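Local coordinates for outer membrane protein Omp121 (Bacteroides thetaiotaomicron, PDB 5FQ8), which probably imports nutrients across the bacterial outer membrane as a calcium-binding member of the TonB-dependent receptor family, at residues Q195-M200 with G215-G220; G204-L209 with S221-G226. All coordinates share one frame; numbering follows the deposited sequence.

Contact 1 of 2, residues Q195-M200 with G215-G220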
ATOM      1  N   GLN B 195      15.282 -19.842  37.355  1.00 32.70           N
ATOM      2  CA  GLN B 195      15.951 -21.018  37.862  1.00 36.36           C
ATOM      3  C   GLN B 195      17.354 -21.043  37.280  1.00 28.40           C
ATOM      4  O   GLN B 195      17.541 -20.754  36.108  1.00 35.56           O
ATOM      5  CB  GLN B 195      15.158 -22.261  37.468  1.00 38.88           C
ATOM      6  CG  GLN B 195      16.001 -23.471  37.155  1.00 33.76           C
ATOM      7  CD  GLN B 195      16.309 -23.601  35.695  1.00 40.67           C
ATOM      8  OE1 GLN B 195      17.377 -24.050  35.329  1.00 50.68           O
ATOM      9  NE2 GLN B 195      15.374 -23.213  34.851  1.00 38.12           N
ATOM     10  N   ASN B 196      18.339 -21.352  38.086  1.00 28.69           N
ATOM     11  CA  ASN B 196      19.704 -21.507  37.591  1.00 28.91           C
ATOM     12  C   ASN B 196      20.225 -22.910  37.861  1.00 29.43           C
ATOM     13  O   ASN B 196      21.422 -23.108  38.045  1.00 29.83           O
ATOM     14  CB  ASN B 196      20.662 -20.468  38.190  1.00 29.08           C
ATOM     15  CG  ASN B 196      20.375 -19.047  37.710  1.00 28.60           C
ATOM     16  OD1 ASN B 196      20.637 -18.700  36.560  1.00 28.32           O
ATOM     17  ND2 ASN B 196      19.882 -18.211  38.604  1.00 28.56           N
ATOM     18  N   GLU B 197      19.333 -23.893  37.887  1.00 29.47           N
ATOM     19  CA  GLU B 197      19.711 -25.259  38.197  1.00 29.99           C
ATOM     20  C   GLU B 197      19.950 -26.104  36.955  1.00 29.97           C
ATOM     21  O   GLU B 197      20.874 -26.923  36.941  1.00 30.43           O
ATOM     22  CB  GLU B 197      18.629 -25.901  39.063  1.00 30.15           C
ATOM     23  CG  GLU B 197      19.103 -27.043  39.934  1.00 43.27           C
ATOM     24  CD  GLU B 197      18.003 -27.623  40.794  1.00 41.12           C
ATOM     25  OE1 GLU B 197      16.962 -26.958  40.969  1.00 45.63           O
ATOM     26  OE2 GLU B 197      18.184 -28.747  41.297  1.00 37.50           O
ATOM     27  N   PHE B 198      19.160 -25.906  35.900  1.00 31.60           N
ATOM     28  CA  PHE B 198      19.233 -26.717  34.693  1.00 33.07           C
ATOM     29  C   PHE B 198      19.424 -25.827  33.471  1.00 35.10           C
ATOM     30  O   PHE B 198      18.962 -24.689  33.430  1.00 32.33           O
ATOM     31  CB  PHE B 198      17.972 -27.569  34.528  1.00 29.38           C
ATOM     32  CG  PHE B 198      17.473 -28.181  35.804  1.00 29.75           C
ATOM     33  CD1 PHE B 198      17.953 -29.403  36.236  1.00 30.34           C
ATOM     34  CD2 PHE B 198      16.518 -27.537  36.566  1.00 29.55           C
ATOM     35  CE1 PHE B 198      17.496 -29.958  37.392  1.00 30.71           C
ATOM     36  CE2 PHE B 198      16.051 -28.092  37.728  1.00 29.92           C
ATOM     37  CZ  PHE B 198      16.542 -29.305  38.141  1.00 30.50           C
ATOM     38  N   GLY B 199      20.088 -26.366  32.450  1.00 39.81           N
ATOM     39  CA  GLY B 199      20.437 -25.606  31.282  1.00 41.14           C
ATOM     40  C   GLY B 199      19.709 -26.043  30.027  1.00 41.26           C
ATOM     41  O   GLY B 199      18.635 -26.661  30.069  1.00 40.03           O
ATOM     42  N   MET B 200      20.307 -25.704  28.889  1.00 37.87           N
ATOM     43  CA  MET B 200      19.681 -25.905  27.593  1.00 33.64           C
ATOM     44  C   MET B 200      19.303 -27.354  27.380  1.00 28.41           C
ATOM     45  O   MET B 200      20.137 -28.248  27.498  1.00 28.91           O
ATOM     46  CB  MET B 200      20.639 -25.462  26.492  1.00 31.63           C
ATOM     47  CG  MET B 200      20.199 -25.772  25.075  1.00 27.94           C
ATOM     48  SD  MET B 200      21.395 -25.167  23.919  1.00 28.00           S
ATOM     49  CE  MET B 200      22.886 -25.752  24.670  1.00 28.65           C
ATOM     50  N   GLY B 215      17.118 -28.968  30.409  1.00 28.85           N
ATOM     51  CA  GLY B 215      18.192 -29.908  30.208  1.00 29.36           C
ATOM     52  C   GLY B 215      18.609 -30.536  31.519  1.00 29.88           C
ATOM     53  O   GLY B 215      17.845 -30.563  32.489  1.00 29.90           O
ATOM     54  N   PRO B 216      19.823 -31.066  31.569  1.00 30.35           N
ATOM     55  CA  PRO B 216      20.325 -31.651  32.807  1.00 30.91           C
ATOM     56  C   PRO B 216      20.731 -30.601  33.831  1.00 30.85           C
ATOM     57  O   PRO B 216      20.867 -29.410  33.556  1.00 30.44           O
ATOM     58  CB  PRO B 216      21.531 -32.473  32.345  1.00 31.42           C
ATOM     59  CG  PRO B 216      21.887 -31.965  31.060  1.00 31.11           C
ATOM     60  CD  PRO B 216      20.651 -31.435  30.420  1.00 30.49           C
ATOM     61  N   ARG B 217      20.912 -31.084  35.056  1.00 31.69           N
ATOM     62  CA  ARG B 217      21.419 -30.240  36.124  1.00 31.41           C
ATOM     63  C   ARG B 217      22.853 -29.847  35.811  1.00 31.59           C
ATOM     64  O   ARG B 217      23.626 -30.641  35.274  1.00 31.96           O
ATOM     65  CB  ARG B 217      21.319 -30.968  37.462  1.00 31.95           C
ATOM     66  CG  ARG B 217      21.517 -30.074  38.683  1.00 32.01           C
ATOM     67  CD  ARG B 217      20.649 -30.484  39.877  1.00 32.26           C
ATOM     68  NE  ARG B 217      20.349 -31.914  39.909  1.00 33.78           N
ATOM     69  CZ  ARG B 217      19.126 -32.415  40.036  1.00 32.62           C
ATOM     70  NH1 ARG B 217      18.101 -31.597  40.154  1.00 36.27           N
ATOM     71  NH2 ARG B 217      18.929 -33.724  40.064  1.00 33.07           N
ATOM     72  N   PHE B 218      23.194 -28.602  36.123  1.00 31.37           N
ATOM     73  CA  PHE B 218      24.453 -28.037  35.666  1.00 31.46           C
ATOM     74  C   PHE B 218      25.646 -28.816  36.196  1.00 32.20           C
ATOM     75  O   PHE B 218      25.761 -29.067  37.391  1.00 33.75           O
ATOM     76  CB  PHE B 218      24.546 -26.584  36.086  1.00 31.16           C
ATOM     77  CG  PHE B 218      23.796 -25.646  35.186  1.00 30.47           C
ATOM     78  CD1 PHE B 218      24.173 -25.478  33.869  1.00 30.26           C
ATOM     79  CD2 PHE B 218      22.733 -24.918  35.665  1.00 30.07           C
ATOM     80  CE1 PHE B 218      23.491 -24.619  33.047  1.00 29.67           C
ATOM     81  CE2 PHE B 218      22.050 -24.056  34.842  1.00 29.48           C
ATOM     82  CZ  PHE B 218      22.431 -23.908  33.529  1.00 29.28           C
ATOM     83  N   ASP B 219      26.539 -29.187  35.291  1.00 32.41           N
ATOM     84  CA  ASP B 219      27.667 -30.070  35.534  1.00 33.13           C
ATOM     85  C   ASP B 219      28.959 -29.317  35.753  1.00 33.41           C
ATOM     86  O   ASP B 219      29.771 -29.716  36.584  1.00 34.03           O
ATOM     87  CB  ASP B 219      27.860 -30.993  34.323  1.00 33.26           C
ATOM     88  CG  ASP B 219      27.716 -32.452  34.653  1.00 45.18           C
ATOM     89  OD1 ASP B 219      27.070 -32.780  35.659  1.00 44.46           O
ATOM     90  OD2 ASP B 219      28.241 -33.281  33.880  1.00 41.77           O
ATOM     91  N   GLY B 220      29.170 -28.245  34.990  1.00 34.63           N
ATOM     92  CA  GLY B 220      30.483 -27.692  34.776  1.00 33.29           C
ATOM     93  C   GLY B 220      31.251 -28.365  33.671  1.00 33.58           C
ATOM     94  O   GLY B 220      32.282 -27.840  33.246  1.00 33.77           O
TER
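A single antiparallel beta bridge, with Phe-198 and Arg-217 as its non-hydrogen-bonded pair, joins two irregular parts of the long loop that follows the first barrel strand, 177-188. Phe-218 N donates to Glu-197 O at 3.0 Å. On the other side of the pair a weak bond of 3.3 Å runs from Gly-199 N to Pro-216 O. The pairing ends with another weak bond, from Gly-215 N to Gly-199 O. Beyond the backbone, Glu-197 and Arg-217 run side by side and form a salt bridge, OE2 to NH1 at 3.1 Å. The guanidinium meets that oxygen from 45° out of the carboxylate plane. Glu-197 reaches this position because CG stands opposite the backbone N (chi1 -155°) and the chain is extended beyond it. The same NH1 sits at the edge of the Phe-198 ring, 3.3 Å from CE1, and one face of this ring carries Glu-197 CB. Phe-218 lies across the neighbouring backbone: Gly-199 N is over one face of its ring, offset toward the rim, and Asn-196 O is at the edge, 3.3 Å from CD2. Glu-197 and Asp-850 belong to a calcium site seen in this protein; in this model a calcium ion is about 4 Å from the nearest atom of the Glu-197 side chain, without being bound by it. Arg-339 binds Asn-196 OD1. The bridge thus links the run entering strand 201-202 to the run leading into strand 222-225.

Contact 2 of 2, residues G204-L209 with S221-G226; sequences GNHTEL and SMQLWG
Glu-208 lies against Trp-225 and Gly-226, and here the two chains come closest, their CA atoms 4.1 Å apart at Glu-208 and Trp-225. The carbonyl O of Glu-208 faces Gly-226 N in a weak hydrogen bond whose very short modelled length is doubtful, and Glu-208 CB rests 4.1 Å from Trp-225 CA. Toward the partly exposed side the fit is looser. There the extended Glu-208 side chain runs alongside Leu-224, with OE2 3.8 Å from CD1, while its OE1 is hydrogen-bonded to Gln-233. At the other end the buried His-206 ring, extended from the backbone with CG trans to N (chi1 -175°), meets Gln-223, the ring NE2 lying 3.5 Å from Gln-223 CB. The Gln-223 amide stands almost upright to that ring, at 82°, and its NE2 is engaged within its own segment by a straight, in-plane bond to Ser-221 OG, 3.0 Å long. Leu-224 and Trp-225 also meet the BT_2262 lipoprotein, where Ser-9 of that chain takes the Trp-225 NE1 bond. With one weak backbone bond between the segments, and Glu-208 OE1 and Gln-223 NE2 bonded outside their pairing, this contact relies mainly on van der Waals packing.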
ATOM      1  N   GLY B 204      14.240 -32.901  29.662  1.00 29.56           N
ATOM      2  CA  GLY B 204      15.299 -33.209  30.588  1.00 30.00           C
ATOM      3  C   GLY B 204      16.571 -33.700  29.954  1.00 30.32           C
ATOM      4  O   GLY B 204      17.527 -33.975  30.673  1.00 30.74           O
ATOM      5  N   ASN B 205      16.629 -33.819  28.639  1.00 30.18           N
ATOM      6  CA  ASN B 205      17.833 -34.288  27.976  1.00 32.13           C
ATOM      7  C   ASN B 205      18.617 -33.115  27.404  1.00 31.96           C
ATOM      8  O   ASN B 205      18.072 -32.040  27.156  1.00 35.79           O
ATOM      9  CB  ASN B 205      17.483 -35.281  26.866  1.00 38.99           C
ATOM     10  CG  ASN B 205      16.638 -36.433  27.358  1.00 31.05           C
ATOM     11  OD1 ASN B 205      16.629 -36.752  28.522  1.00 31.33           O
ATOM     12  ND2 ASN B 205      15.922 -37.056  26.460  1.00 31.06           N
ATOM     13  N   HIS B 206      19.910 -33.324  27.203  1.00 31.15           N
ATOM     14  CA  HIS B 206      20.749 -32.259  26.674  1.00 31.31           C
ATOM     15  C   HIS B 206      20.460 -32.009  25.203  1.00 38.06           C
ATOM     16  O   HIS B 206      20.171 -32.930  24.435  1.00 49.14           O
ATOM     17  CB  HIS B 206      22.219 -32.605  26.850  1.00 30.84           C
ATOM     18  CG  HIS B 206      23.148 -31.512  26.443  1.00 30.68           C
ATOM     19  ND1 HIS B 206      23.011 -30.215  26.879  1.00 30.25           N
ATOM     20  CD2 HIS B 206      24.250 -31.531  25.663  1.00 30.94           C
ATOM     21  CE1 HIS B 206      23.987 -29.478  26.381  1.00 30.25           C
ATOM     22  NE2 HIS B 206      24.753 -30.253  25.638  1.00 30.67           N
ATOM     23  N   THR B 207      20.559 -30.750  24.813  1.00 34.32           N
ATOM     24  CA  THR B 207      20.378 -30.346  23.432  1.00 29.24           C
ATOM     25  C   THR B 207      21.390 -29.262  23.118  1.00 29.14           C
ATOM     26  O   THR B 207      21.938 -28.624  24.013  1.00 29.16           O
ATOM     27  CB  THR B 207      18.963 -29.856  23.177  1.00 28.71           C
ATOM     28  OG1 THR B 207      18.042 -30.789  23.740  1.00 28.85           O
ATOM     29  CG2 THR B 207      18.686 -29.752  21.700  1.00 43.22           C
ATOM     30  N   GLU B 208      21.659 -29.082  21.834  1.00 29.08           N
ATOM     31  CA  GLU B 208      22.605 -28.081  21.377  1.00 29.03           C
ATOM     32  C   GLU B 208      21.914 -26.880  20.764  1.00 28.45           C
ATOM     33  O   GLU B 208      22.588 -25.976  20.286  1.00 33.24           O
ATOM     34  CB  GLU B 208      23.579 -28.711  20.384  1.00 29.48           C
ATOM     35  CG  GLU B 208      24.253 -29.937  20.944  1.00 30.10           C
ATOM     36  CD  GLU B 208      25.101 -30.665  19.949  1.00 30.59           C
ATOM     37  OE1 GLU B 208      25.276 -30.156  18.832  1.00 30.46           O
ATOM     38  OE2 GLU B 208      25.590 -31.757  20.286  1.00 31.13           O
ATOM     39  N   LEU B 209      20.598 -26.827  20.806  1.00 28.07           N
ATOM     40  CA  LEU B 209      19.883 -25.861  19.985  1.00 27.58           C
ATOM     41  C   LEU B 209      18.577 -25.356  20.587  1.00 27.14           C
ATOM     42  O   LEU B 209      17.798 -24.745  19.855  1.00 26.77           O
ATOM     43  CB  LEU B 209      19.586 -26.488  18.609  1.00 30.06           C
ATOM     44  CG  LEU B 209      20.388 -26.172  17.342  1.00 27.77           C
ATOM     45  CD1 LEU B 209      21.778 -26.750  17.360  1.00 28.33           C
ATOM     46  CD2 LEU B 209      19.628 -26.710  16.162  1.00 27.74           C
ATOM     47  N   SER B 221      30.785 -29.513  33.193  1.00 33.66           N
ATOM     48  CA  SER B 221      31.425 -30.188  32.082  1.00 33.94           C
ATOM     49  C   SER B 221      31.356 -29.332  30.826  1.00 38.67           C
ATOM     50  O   SER B 221      30.526 -28.431  30.694  1.00 35.52           O
ATOM     51  CB  SER B 221      30.751 -31.528  31.822  1.00 34.07           C
ATOM     52  OG  SER B 221      29.422 -31.330  31.384  1.00 33.41           O
ATOM     53  N   MET B 222      32.245 -29.624  29.891  1.00 33.76           N
ATOM     54  CA  MET B 222      32.243 -28.937  28.612  1.00 33.38           C
ATOM     55  C   MET B 222      31.313 -29.674  27.659  1.00 33.10           C
ATOM     56  O   MET B 222      31.506 -30.860  27.372  1.00 33.54           O
ATOM     57  CB  MET B 222      33.663 -28.831  28.060  1.00 33.90           C
ATOM     58  CG  MET B 222      34.542 -27.903  28.872  1.00 34.12           C
ATOM     59  SD  MET B 222      35.378 -26.676  27.885  1.00 34.04           S
ATOM     60  CE  MET B 222      35.865 -25.499  29.105  1.00 37.14           C
ATOM     61  N   GLN B 223      30.286 -28.980  27.200  1.00 32.42           N
ATOM     62  CA  GLN B 223      29.354 -29.506  26.222  1.00 32.26           C
ATOM     63  C   GLN B 223      29.308 -28.582  25.012  1.00 31.70           C
ATOM     64  O   GLN B 223      29.863 -27.483  25.008  1.00 31.59           O
ATOM     65  CB  GLN B 223      27.963 -29.664  26.835  1.00 36.82           C
ATOM     66  CG  GLN B 223      27.952 -30.456  28.119  1.00 38.71           C
ATOM     67  CD  GLN B 223      28.043 -31.950  27.899  1.00 36.58           C
ATOM     68  OE1 GLN B 223      27.630 -32.459  26.870  1.00 36.98           O
ATOM     69  NE2 GLN B 223      28.598 -32.656  28.861  1.00 33.20           N
ATOM     70  N   LEU B 224      28.660 -29.052  23.965  1.00 31.52           N
ATOM     71  CA  LEU B 224      28.503 -28.236  22.783  1.00 31.14           C
ATOM     72  C   LEU B 224      27.270 -27.358  22.927  1.00 30.43           C
ATOM     73  O   LEU B 224      26.477 -27.504  23.857  1.00 30.24           O
ATOM     74  CB  LEU B 224      28.404 -29.124  21.555  1.00 31.32           C
ATOM     75  CG  LEU B 224      29.631 -29.985  21.318  1.00 32.06           C
ATOM     76  CD1 LEU B 224      29.369 -31.022  20.252  1.00 32.27           C
ATOM     77  CD2 LEU B 224      30.740 -29.079  20.901  1.00 32.21           C
ATOM     78  N   TRP B 225      27.132 -26.420  22.005  1.00 33.11           N
ATOM     79  CA  TRP B 225      25.895 -25.670  21.904  1.00 34.51           C
ATOM     80  C   TRP B 225      25.864 -24.963  20.556  1.00 33.05           C
ATOM     81  O   TRP B 225      26.889 -24.809  19.890  1.00 33.11           O
ATOM     82  CB  TRP B 225      25.742 -24.676  23.062  1.00 49.74           C
ATOM     83  CG  TRP B 225      26.680 -23.538  23.022  1.00 33.15           C
ATOM     84  CD1 TRP B 225      27.991 -23.540  23.354  1.00 31.77           C
ATOM     85  CD2 TRP B 225      26.366 -22.214  22.636  1.00 33.44           C
ATOM     86  NE1 TRP B 225      28.523 -22.299  23.187  1.00 31.58           N
ATOM     87  CE2 TRP B 225      27.536 -21.460  22.747  1.00 35.77           C
ATOM     88  CE3 TRP B 225      25.202 -21.590  22.194  1.00 29.59           C
ATOM     89  CZ2 TRP B 225      27.578 -20.117  22.430  1.00 30.68           C
ATOM     90  CZ3 TRP B 225      25.247 -20.257  21.885  1.00 29.14           C
ATOM     91  CH2 TRP B 225      26.421 -19.536  22.002  1.00 29.45           C
ATOM     92  N   GLY B 226      24.670 -24.559  20.159  1.00 28.65           N
ATOM     93  CA  GLY B 226      24.515 -23.745  18.978  1.00 28.38           C
ATOM     94  C   GLY B 226      24.647 -24.544  17.701  1.00 28.89           C
ATOM     95  O   GLY B 226      24.852 -25.755  17.693  1.00 29.68           O
TER

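In the fold
Both contacts lie in the loop between barrel strands 177-188 and 252-264, their centres about 10 Å apart, and their segments alternate along the chain. Each is partly buried, neither wholly core nor wholly surface. Contact 1 joins two runs without regular structure and is the more polar, with paired backbones and a salt bridge made by Glu-197, a residue of a calcium site seen in this protein. Contact 2 involves the short strands 205-206 and 222-225 and depends more on packing; both touch other chains, contact 2 among them the BT_2262 lipoprotein. Met-200 connects the two: its CE lies 3.5 Å from Trp-225 CB. Tyr-238 also serves both, its ring meeting Phe-218 and lying edge-to-face with His-206.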